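Local coordinates for PFC0360w protein (Plasmodium falciparum, PDB 3NI8) that probably activates the ATPase of the chaperone Hsp90 in the malaria parasite, at residues S20-E25 / K115-N120; E26-P31 / E109-L114. All blocks are in the same frame, centred on the assembly; numbering follows the deposited sequence.

Contact 1: S20-E25 / K115-N120; sequences SFEITE and KLTHNN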
ATOM      1  N   SER A  20      12.986  -0.960   7.601  1.00 29.41           N
ATOM      2  CA  SER A  20      12.437  -1.295   6.309  1.00 29.49           C
ATOM      3  C   SER A  20      12.050  -2.763   6.171  1.00 28.99           C
ATOM      4  O   SER A  20      12.542  -3.625   6.914  1.00 29.30           O
ATOM      5  CB  SER A  20      13.444  -0.935   5.222  1.00 29.56           C
ATOM      6  OG  SER A  20      14.692  -1.462   5.581  1.00 30.63           O
ATOM      7  N   PHE A  21      11.161  -3.029   5.214  1.00 27.85           N
ATOM      8  CA  PHE A  21      10.952  -4.380   4.702  1.00 26.79           C
ATOM      9  C   PHE A  21      10.505  -4.365   3.247  1.00 27.35           C
ATOM     10  O   PHE A  21       9.951  -3.375   2.745  1.00 26.72           O
ATOM     11  CB  PHE A  21       9.970  -5.189   5.563  1.00 26.16           C
ATOM     12  CG  PHE A  21       8.565  -4.649   5.552  1.00 23.60           C
ATOM     13  CD1 PHE A  21       7.698  -4.952   4.513  1.00 19.89           C
ATOM     14  CD2 PHE A  21       8.112  -3.841   6.585  1.00 20.34           C
ATOM     15  CE1 PHE A  21       6.435  -4.461   4.494  1.00 16.81           C
ATOM     16  CE2 PHE A  21       6.834  -3.352   6.568  1.00 18.82           C
ATOM     17  CZ  PHE A  21       5.995  -3.656   5.525  1.00 17.09           C
ATOM     18  N   GLU A  22      10.734  -5.494   2.588  1.00 28.41           N
ATOM     19  CA  GLU A  22      10.362  -5.679   1.195  1.00 29.51           C
ATOM     20  C   GLU A  22       9.443  -6.909   1.048  1.00 29.22           C
ATOM     21  O   GLU A  22       9.728  -7.997   1.589  1.00 29.33           O
ATOM     22  CB  GLU A  22      11.632  -5.836   0.359  1.00 29.77           C
ATOM     23  CG  GLU A  22      11.457  -5.618  -1.132  1.00 34.62           C
ATOM     24  CD  GLU A  22      12.712  -6.002  -1.934  1.00 42.04           C
ATOM     25  OE1 GLU A  22      13.178  -7.175  -1.833  1.00 42.74           O
ATOM     26  OE2 GLU A  22      13.236  -5.120  -2.668  1.00 45.81           O
ATOM     27  N   ILE A  23       8.340  -6.731   0.328  1.00 28.92           N
ATOM     28  CA  ILE A  23       7.472  -7.857  -0.037  1.00 28.59           C
ATOM     29  C   ILE A  23       7.410  -7.991  -1.555  1.00 28.49           C
ATOM     30  O   ILE A  23       7.121  -7.024  -2.268  1.00 27.95           O
ATOM     31  CB  ILE A  23       6.024  -7.707   0.503  1.00 28.60           C
ATOM     32  CG1 ILE A  23       6.023  -7.515   2.017  1.00 28.13           C
ATOM     33  CG2 ILE A  23       5.177  -8.924   0.112  1.00 28.57           C
ATOM     34  CD1 ILE A  23       4.774  -6.781   2.550  1.00 27.65           C
ATOM     35  N   THR A  24       7.659  -9.206  -2.038  1.00 28.53           N
ATOM     36  CA  THR A  24       7.631  -9.480  -3.475  1.00 28.68           C
ATOM     37  C   THR A  24       6.606 -10.569  -3.747  1.00 28.26           C
ATOM     38  O   THR A  24       6.596 -11.594  -3.053  1.00 28.34           O
ATOM     39  CB  THR A  24       9.044  -9.885  -3.999  1.00 28.91           C
ATOM     40  OG1 THR A  24       9.940  -8.761  -3.871  1.00 30.92           O
ATOM     41  CG2 THR A  24       8.991 -10.295  -5.448  1.00 29.07           C
ATOM     42  N   GLU A  25       5.720 -10.325  -4.722  0.50 28.10           N
ATOM     43  CA  GLU A  25       4.645 -11.261  -5.120  0.50 28.07           C
ATOM     44  C   GLU A  25       4.336 -11.151  -6.622  0.50 28.27           C
ATOM     45  O   GLU A  25       4.409 -10.061  -7.192  0.50 28.23           O
ATOM     46  CB  GLU A  25       3.354 -10.980  -4.341  0.50 27.93           C
ATOM     47  CG  GLU A  25       3.424 -11.158  -2.834  0.50 27.79           C
ATOM     48  CD  GLU A  25       3.662 -12.595  -2.428  0.50 28.08           C
ATOM     49  OE1 GLU A  25       3.505 -13.485  -3.294  0.50 27.40           O
ATOM     50  OE2 GLU A  25       4.016 -12.836  -1.251  0.50 27.40           O
ATOM     51  N   LYS A 115       6.351  -5.607  -6.341  1.00 25.91           N
ATOM     52  CA  LYS A 115       7.413  -5.414  -5.372  1.00 25.69           C
ATOM     53  C   LYS A 115       7.078  -4.208  -4.505  1.00 24.66           C
ATOM     54  O   LYS A 115       7.138  -3.053  -4.961  1.00 24.88           O
ATOM     55  CB  LYS A 115       8.770  -5.263  -6.091  1.00 26.06           C
ATOM     56  CG  LYS A 115       9.934  -4.880  -5.202  1.00 29.47           C
ATOM     57  CD  LYS A 115      11.277  -5.025  -5.955  1.00 35.55           C
ATOM     58  CE  LYS A 115      12.267  -3.905  -5.565  1.00 37.92           C
ATOM     59  NZ  LYS A 115      13.646  -4.088  -6.127  1.00 39.76           N
ATOM     60  N   LEU A 116       6.695  -4.478  -3.259  1.00 22.96           N
ATOM     61  CA  LEU A 116       6.436  -3.411  -2.312  1.00 22.08           C
ATOM     62  C   LEU A 116       7.611  -3.177  -1.327  1.00 21.48           C
ATOM     63  O   LEU A 116       8.045  -4.105  -0.624  1.00 20.60           O
ATOM     64  CB  LEU A 116       5.114  -3.654  -1.569  1.00 21.88           C
ATOM     65  CG  LEU A 116       4.585  -2.488  -0.714  1.00 23.07           C
ATOM     66  CD1 LEU A 116       3.095  -2.610  -0.564  1.00 23.44           C
ATOM     67  CD2 LEU A 116       5.241  -2.400   0.673  1.00 22.78           C
ATOM     68  N   THR A 117       8.102  -1.931  -1.291  1.00 20.78           N
ATOM     69  CA  THR A 117       9.140  -1.512  -0.341  1.00 20.58           C
ATOM     70  C   THR A 117       8.602  -0.502   0.672  1.00 20.85           C
ATOM     71  O   THR A 117       8.092   0.560   0.300  1.00 21.33           O
ATOM     72  CB  THR A 117      10.399  -0.886  -1.033  1.00 20.14           C
ATOM     73  OG1 THR A 117      10.756  -1.649  -2.182  1.00 20.45           O
ATOM     74  CG2 THR A 117      11.573  -0.879  -0.084  1.00 18.45           C
ATOM     75  N   HIS A 118       8.753  -0.824   1.952  1.00 20.86           N
ATOM     76  CA  HIS A 118       8.294   0.055   3.016  1.00 21.05           C
ATOM     77  C   HIS A 118       9.525   0.471   3.838  1.00 21.17           C
ATOM     78  O   HIS A 118      10.118  -0.368   4.526  1.00 20.61           O
ATOM     79  CB  HIS A 118       7.251  -0.688   3.869  1.00 20.83           C
ATOM     80  CG  HIS A 118       6.293   0.202   4.595  1.00 21.41           C
ATOM     81  ND1 HIS A 118       5.013  -0.198   4.912  1.00 20.84           N
ATOM     82  CD2 HIS A 118       6.416   1.473   5.059  1.00 22.81           C
ATOM     83  CE1 HIS A 118       4.389   0.784   5.542  1.00 22.32           C
ATOM     84  NE2 HIS A 118       5.216   1.812   5.637  1.00 22.86           N
ATOM     85  N   ASN A 119       9.920   1.746   3.715  1.00 21.67           N
ATOM     86  CA  ASN A 119      11.118   2.319   4.380  1.00 22.24           C
ATOM     87  C   ASN A 119      10.712   3.320   5.445  1.00 22.87           C
ATOM     88  O   ASN A 119       9.576   3.790   5.458  1.00 22.52           O
ATOM     89  CB  ASN A 119      12.006   3.115   3.398  1.00 21.95           C
ATOM     90  CG  ASN A 119      12.577   2.274   2.274  1.00 22.25           C
ATOM     91  OD1 ASN A 119      12.355   2.583   1.101  1.00 24.13           O
ATOM     92  ND2 ASN A 119      13.312   1.219   2.609  1.00 20.57           N
ATOM     93  N   ASN A 120      11.670   3.692   6.291  1.00 23.58           N
ATOM     94  CA  ASN A 120      11.539   4.850   7.180  1.00 24.17           C
ATOM     95  C   ASN A 120      10.376   4.688   8.123  1.00 24.36           C
ATOM     96  O   ASN A 120       9.648   5.655   8.394  1.00 24.40           O
ATOM     97  CB  ASN A 120      11.370   6.165   6.386  1.00 24.75           C
ATOM     98  CG  ASN A 120      12.648   6.598   5.651  1.00 25.48           C
ATOM     99  OD1 ASN A 120      13.699   5.972   5.764  1.00 23.51           O
ATOM    100  ND2 ASN A 120      12.541   7.686   4.891  1.00 26.50           N
TER

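Contact 2: E26-P31 / E109-L114; sequences EYYVPP and ENHTKL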
ATOM      1  N   GLU A  26       3.964 -12.264  -7.257  1.00 28.21           N
ATOM      2  CA  GLU A  26       3.618 -12.247  -8.680  1.00 28.54           C
ATOM      3  C   GLU A  26       2.158 -12.622  -8.901  1.00 28.66           C
ATOM      4  O   GLU A  26       1.621 -13.540  -8.258  1.00 28.30           O
ATOM      5  CB  GLU A  26       4.555 -13.157  -9.499  1.00 28.83           C
ATOM      6  CG  GLU A  26       6.025 -12.727  -9.467  1.00 29.33           C
ATOM      7  CD  GLU A  26       6.967 -13.739 -10.091  1.00 31.70           C
ATOM      8  OE1 GLU A  26       6.658 -14.251 -11.193  1.00 33.83           O
ATOM      9  OE2 GLU A  26       8.027 -14.016  -9.488  1.00 31.42           O
ATOM     10  N   TYR A  27       1.521 -11.904  -9.814  1.00 28.83           N
ATOM     11  CA  TYR A  27       0.110 -12.120 -10.096  1.00 29.59           C
ATOM     12  C   TYR A  27      -0.092 -12.356 -11.582  1.00 29.97           C
ATOM     13  O   TYR A  27       0.601 -11.749 -12.405  1.00 30.57           O
ATOM     14  CB  TYR A  27      -0.720 -10.918  -9.631  1.00 29.57           C
ATOM     15  CG  TYR A  27      -0.745 -10.749  -8.117  1.00 29.48           C
ATOM     16  CD1 TYR A  27      -1.786 -11.264  -7.368  1.00 29.22           C
ATOM     17  CD2 TYR A  27       0.284 -10.078  -7.442  1.00 27.97           C
ATOM     18  CE1 TYR A  27      -1.812 -11.124  -5.990  1.00 29.65           C
ATOM     19  CE2 TYR A  27       0.268  -9.937  -6.067  1.00 27.71           C
ATOM     20  CZ  TYR A  27      -0.785 -10.460  -5.345  1.00 28.68           C
ATOM     21  OH  TYR A  27      -0.839 -10.322  -3.974  1.00 27.63           O
ATOM     22  N   TYR A  28      -1.041 -13.228 -11.916  1.00 29.78           N
ATOM     23  CA  TYR A  28      -1.332 -13.563 -13.304  1.00 29.48           C
ATOM     24  C   TYR A  28      -2.339 -12.596 -13.891  1.00 29.79           C
ATOM     25  O   TYR A  28      -3.387 -12.975 -14.408  1.00 30.35           O
ATOM     26  CB  TYR A  28      -1.782 -15.014 -13.420  1.00 29.25           C
ATOM     27  CG  TYR A  28      -0.683 -15.980 -13.026  1.00 29.11           C
ATOM     28  CD1 TYR A  28       0.470 -16.121 -13.826  1.00 30.14           C
ATOM     29  CD2 TYR A  28      -0.768 -16.723 -11.852  1.00 27.78           C
ATOM     30  CE1 TYR A  28       1.489 -17.004 -13.477  1.00 29.97           C
ATOM     31  CE2 TYR A  28       0.250 -17.605 -11.484  1.00 28.77           C
ATOM     32  CZ  TYR A  28       1.374 -17.743 -12.307  1.00 31.16           C
ATOM     33  OH  TYR A  28       2.390 -18.616 -11.965  1.00 34.31           O
ATOM     34  N   VAL A  29      -1.963 -11.330 -13.855  1.00 29.79           N
ATOM     35  CA  VAL A  29      -2.832 -10.247 -14.207  1.00 30.08           C
ATOM     36  C   VAL A  29      -1.859  -9.129 -14.638  1.00 30.25           C
ATOM     37  O   VAL A  29      -0.719  -9.100 -14.169  1.00 29.64           O
ATOM     38  CB  VAL A  29      -3.723  -9.900 -12.958  1.00 30.12           C
ATOM     39  CG1 VAL A  29      -3.263  -8.615 -12.255  1.00 30.25           C
ATOM     40  CG2 VAL A  29      -5.167  -9.850 -13.337  1.00 29.98           C
ATOM     41  N   PRO A  30      -2.283  -8.233 -15.554  1.00 30.56           N
ATOM     42  CA  PRO A  30      -1.371  -7.214 -16.076  1.00 30.56           C
ATOM     43  C   PRO A  30      -1.208  -6.025 -15.108  1.00 30.70           C
ATOM     44  O   PRO A  30      -2.083  -5.806 -14.266  1.00 30.96           O
ATOM     45  CB  PRO A  30      -2.067  -6.769 -17.364  1.00 30.63           C
ATOM     46  CG  PRO A  30      -3.524  -6.910 -17.051  1.00 30.19           C
ATOM     47  CD  PRO A  30      -3.641  -8.101 -16.133  1.00 30.78           C
ATOM     48  N   PRO A  31      -0.109  -5.241 -15.242  1.00 30.48           N
ATOM     49  CA  PRO A  31       0.233  -4.188 -14.256  1.00 29.43           C
ATOM     50  C   PRO A  31      -0.860  -3.165 -13.931  1.00 28.73           C
ATOM     51  O   PRO A  31      -1.004  -2.783 -12.755  1.00 28.60           O
ATOM     52  CB  PRO A  31       1.435  -3.474 -14.891  1.00 29.38           C
ATOM     53  CG  PRO A  31       2.026  -4.481 -15.827  1.00 30.88           C
ATOM     54  CD  PRO A  31       0.872  -5.303 -16.348  1.00 30.19           C
ATOM     55  N   GLU A 109       3.197 -11.235 -20.656  1.00 35.83           N
ATOM     56  CA  GLU A 109       1.789 -10.872 -20.812  1.00 36.01           C
ATOM     57  C   GLU A 109       0.889 -11.512 -19.744  1.00 34.73           C
ATOM     58  O   GLU A 109       0.977 -12.722 -19.459  1.00 34.05           O
ATOM     59  CB  GLU A 109       1.276 -11.109 -22.241  1.00 36.89           C
ATOM     60  CG  GLU A 109       1.402 -12.521 -22.777  1.00 40.92           C
ATOM     61  CD  GLU A 109       1.565 -12.550 -24.305  1.00 46.48           C
ATOM     62  OE1 GLU A 109       1.975 -13.615 -24.828  1.00 47.79           O
ATOM     63  OE2 GLU A 109       1.301 -11.516 -24.979  1.00 48.41           O
ATOM     64  N   ASN A 110       0.066 -10.651 -19.138  1.00 33.68           N
ATOM     65  CA  ASN A 110      -0.832 -10.998 -18.038  1.00 32.98           C
ATOM     66  C   ASN A 110      -0.128 -11.706 -16.886  1.00 32.83           C
ATOM     67  O   ASN A 110      -0.614 -12.699 -16.366  1.00 32.97           O
ATOM     68  CB  ASN A 110      -2.035 -11.802 -18.549  1.00 32.61           C
ATOM     69  CG  ASN A 110      -2.863 -11.028 -19.545  1.00 32.27           C
ATOM     70  OD1 ASN A 110      -2.825  -9.802 -19.572  1.00 34.30           O
ATOM     71  ND2 ASN A 110      -3.607 -11.731 -20.376  1.00 31.05           N
ATOM     72  N   HIS A 111       1.028 -11.177 -16.507  1.00 32.96           N
ATOM     73  CA  HIS A 111       1.856 -11.708 -15.417  1.00 33.51           C
ATOM     74  C   HIS A 111       2.658 -10.513 -14.904  1.00 33.06           C
ATOM     75  O   HIS A 111       3.526 -10.010 -15.615  1.00 33.68           O
ATOM     76  CB  HIS A 111       2.804 -12.820 -15.925  1.00 33.22           C
ATOM     77  CG  HIS A 111       3.730 -13.377 -14.878  1.00 35.49           C
ATOM     78  ND1 HIS A 111       4.289 -14.636 -14.973  1.00 36.98           N
ATOM     79  CD2 HIS A 111       4.196 -12.855 -13.715  1.00 37.15           C
ATOM     80  CE1 HIS A 111       5.059 -14.863 -13.921  1.00 36.04           C
ATOM     81  NE2 HIS A 111       5.014 -13.801 -13.139  1.00 36.93           N
ATOM     82  N   THR A 112       2.350 -10.045 -13.699  1.00 32.23           N
ATOM     83  CA  THR A 112       3.010  -8.860 -13.142  1.00 31.79           C
ATOM     84  C   THR A 112       3.756  -9.178 -11.856  1.00 30.95           C
ATOM     85  O   THR A 112       3.262  -9.919 -11.005  1.00 31.08           O
ATOM     86  CB  THR A 112       2.000  -7.731 -12.899  1.00 31.75           C
ATOM     87  OG1 THR A 112       1.395  -7.385 -14.151  1.00 34.26           O
ATOM     88  CG2 THR A 112       2.664  -6.485 -12.309  1.00 31.61           C
ATOM     89  N   LYS A 113       4.947  -8.618 -11.725  1.00 30.15           N
ATOM     90  CA  LYS A 113       5.721  -8.768 -10.504  1.00 29.90           C
ATOM     91  C   LYS A 113       5.494  -7.568  -9.611  1.00 28.84           C
ATOM     92  O   LYS A 113       5.880  -6.449  -9.946  1.00 28.58           O
ATOM     93  CB  LYS A 113       7.197  -8.922 -10.831  1.00 30.52           C
ATOM     94  CG  LYS A 113       8.010  -9.532  -9.729  1.00 33.15           C
ATOM     95  CD  LYS A 113       9.448  -9.695 -10.187  1.00 38.54           C
ATOM     96  CE  LYS A 113      10.364  -9.856  -8.990  1.00 42.13           C
ATOM     97  NZ  LYS A 113      10.087  -8.788  -7.973  1.00 43.72           N
ATOM     98  N   LEU A 114       4.824  -7.812  -8.490  1.00 28.05           N
ATOM     99  CA  LEU A 114       4.566  -6.782  -7.489  1.00 27.12           C
ATOM    100  C   LEU A 114       5.689  -6.751  -6.440  1.00 26.26           C
ATOM    101  O   LEU A 114       5.945  -7.726  -5.746  1.00 25.28           O
ATOM    102  CB  LEU A 114       3.194  -7.009  -6.846  1.00 27.24           C
ATOM    103  CG  LEU A 114       2.623  -6.071  -5.772  1.00 28.34           C
ATOM    104  CD1 LEU A 114       2.735  -4.648  -6.203  1.00 29.46           C
ATOM    105  CD2 LEU A 114       1.150  -6.410  -5.488  1.00 28.82           C
TER

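Contact 1: S20-E25 / K115-N120
Phe21 and His118 form an antiparallel hydrogen-bonded pair, and their side chains lie side by side on one face of the sheet. CB of His118 sits over one face of the Phe21 ring, 3.9 Å from its centroid, in a CH-pi contact set toward the rim. The Phe21 ring is brought there by a chi1 of 66°, which puts CG between the backbone N and the carbonyl carbon. The two rings meet obliquely, with planes at 52°. Their backbones are joined twice, and His118 N to Phe21 O is nearly straight at 2.9 Å. Ile23 and Leu116, two residues on, are the next pair joined by two hydrogen bonds.

Lys115 lies on the other face with Glu22, Thr24 and Thr117. Its chain bends at chi3 (143°) and passes Glu22, whose OE2 is 3.3 Å from Lys115 CE. The salt bridge from OE2 to Lys115 NZ is long, at 3.6 Å.

Strand 21-27 is the edge strand, and strand 98-106 flanks strand 111-119 on its other side. Helix 132-150 covers the Phe21 face, the helix-grip layout of the SRPBCC superfamily. Its Trp140 touches Ile23 and Leu116. His118 ND1 is hydrogen-bonded to Trp140 NE1 and NE2 to Ser98 OG.

Contact 2: E26-P31 / E109-L114
His111 presents one ring face to Tyr28 and an edge to Glu26. The edge of the Tyr28 ring points at that face in a T-shaped pair, with centroids 5.3 Å apart and planes at 67°. Asn110 O lies at the Tyr28 ring edge, near its plane. Tyr27 CE2 meets Leu114 CD2 obliquely at 3.7 Å. NE2 of His111 donates to Glu26 OE1 over 2.6 Å, in a somewhat bent bond. The oxygen uses its anti lone pair and lies in the ring plane. The carboxylate is nearly coplanar with the ring, 27° apart. His111 ND1 is hydrogen-bonded to Lys108 NZ, so both ring nitrogens have partners, which should restrict the ring's rotation. CG of Glu26 packs on Lys113 CG at 3.8 Å.

Tyr27 and Thr112 are a hydrogen-bonded antiparallel pair, the last before the chain turns away. Tyr28 centres an inverse gamma turn. Thr112 OG1 reaches Val29 O at 2.7 Å, in the carbonyl plane and on a lone pair. Thr112 chi1 (-60°) sets OG1 anti to its carbonyl carbon and beside its N, facing Val29 O. Pro31 CD lies 3.1 Å from Thr112 OG1.

This is the far end of the edge ladder, where strand 21-27 passes into helix 31-39. Pro30 is the helix N-cap; Leu34 packs on Tyr27, Val29 and Thr112. Helix 132-150 meets Tyr27 and Leu114. Phe104 of strand 98-106 touches Pro31, Thr112 and Leu114.

How the contacts relate
Contacts 1 and 2 are successive parts of one antiparallel ladder between strands 21-27 and 111-119, with centres about 17 Å apart. They join directly, where Glu25 O lies 2.6 Å from Leu114 N, a probable hydrogen bond. On the face that carries Glu22, Thr24 and Lys115, Thr24 CG2 packs against Lys113 NZ at 3.1 Å. In sequence, the segments of contact 2 both fall between those of contact 1. Contact 1 is the more central: its centre is about 10 Å from the centre of the chain, that of contact 2 about 17 Å. Helix 132-150 packs on both. An isopropanol, probably from crystallisation, lies close to the Phe21 side chain in contact 1.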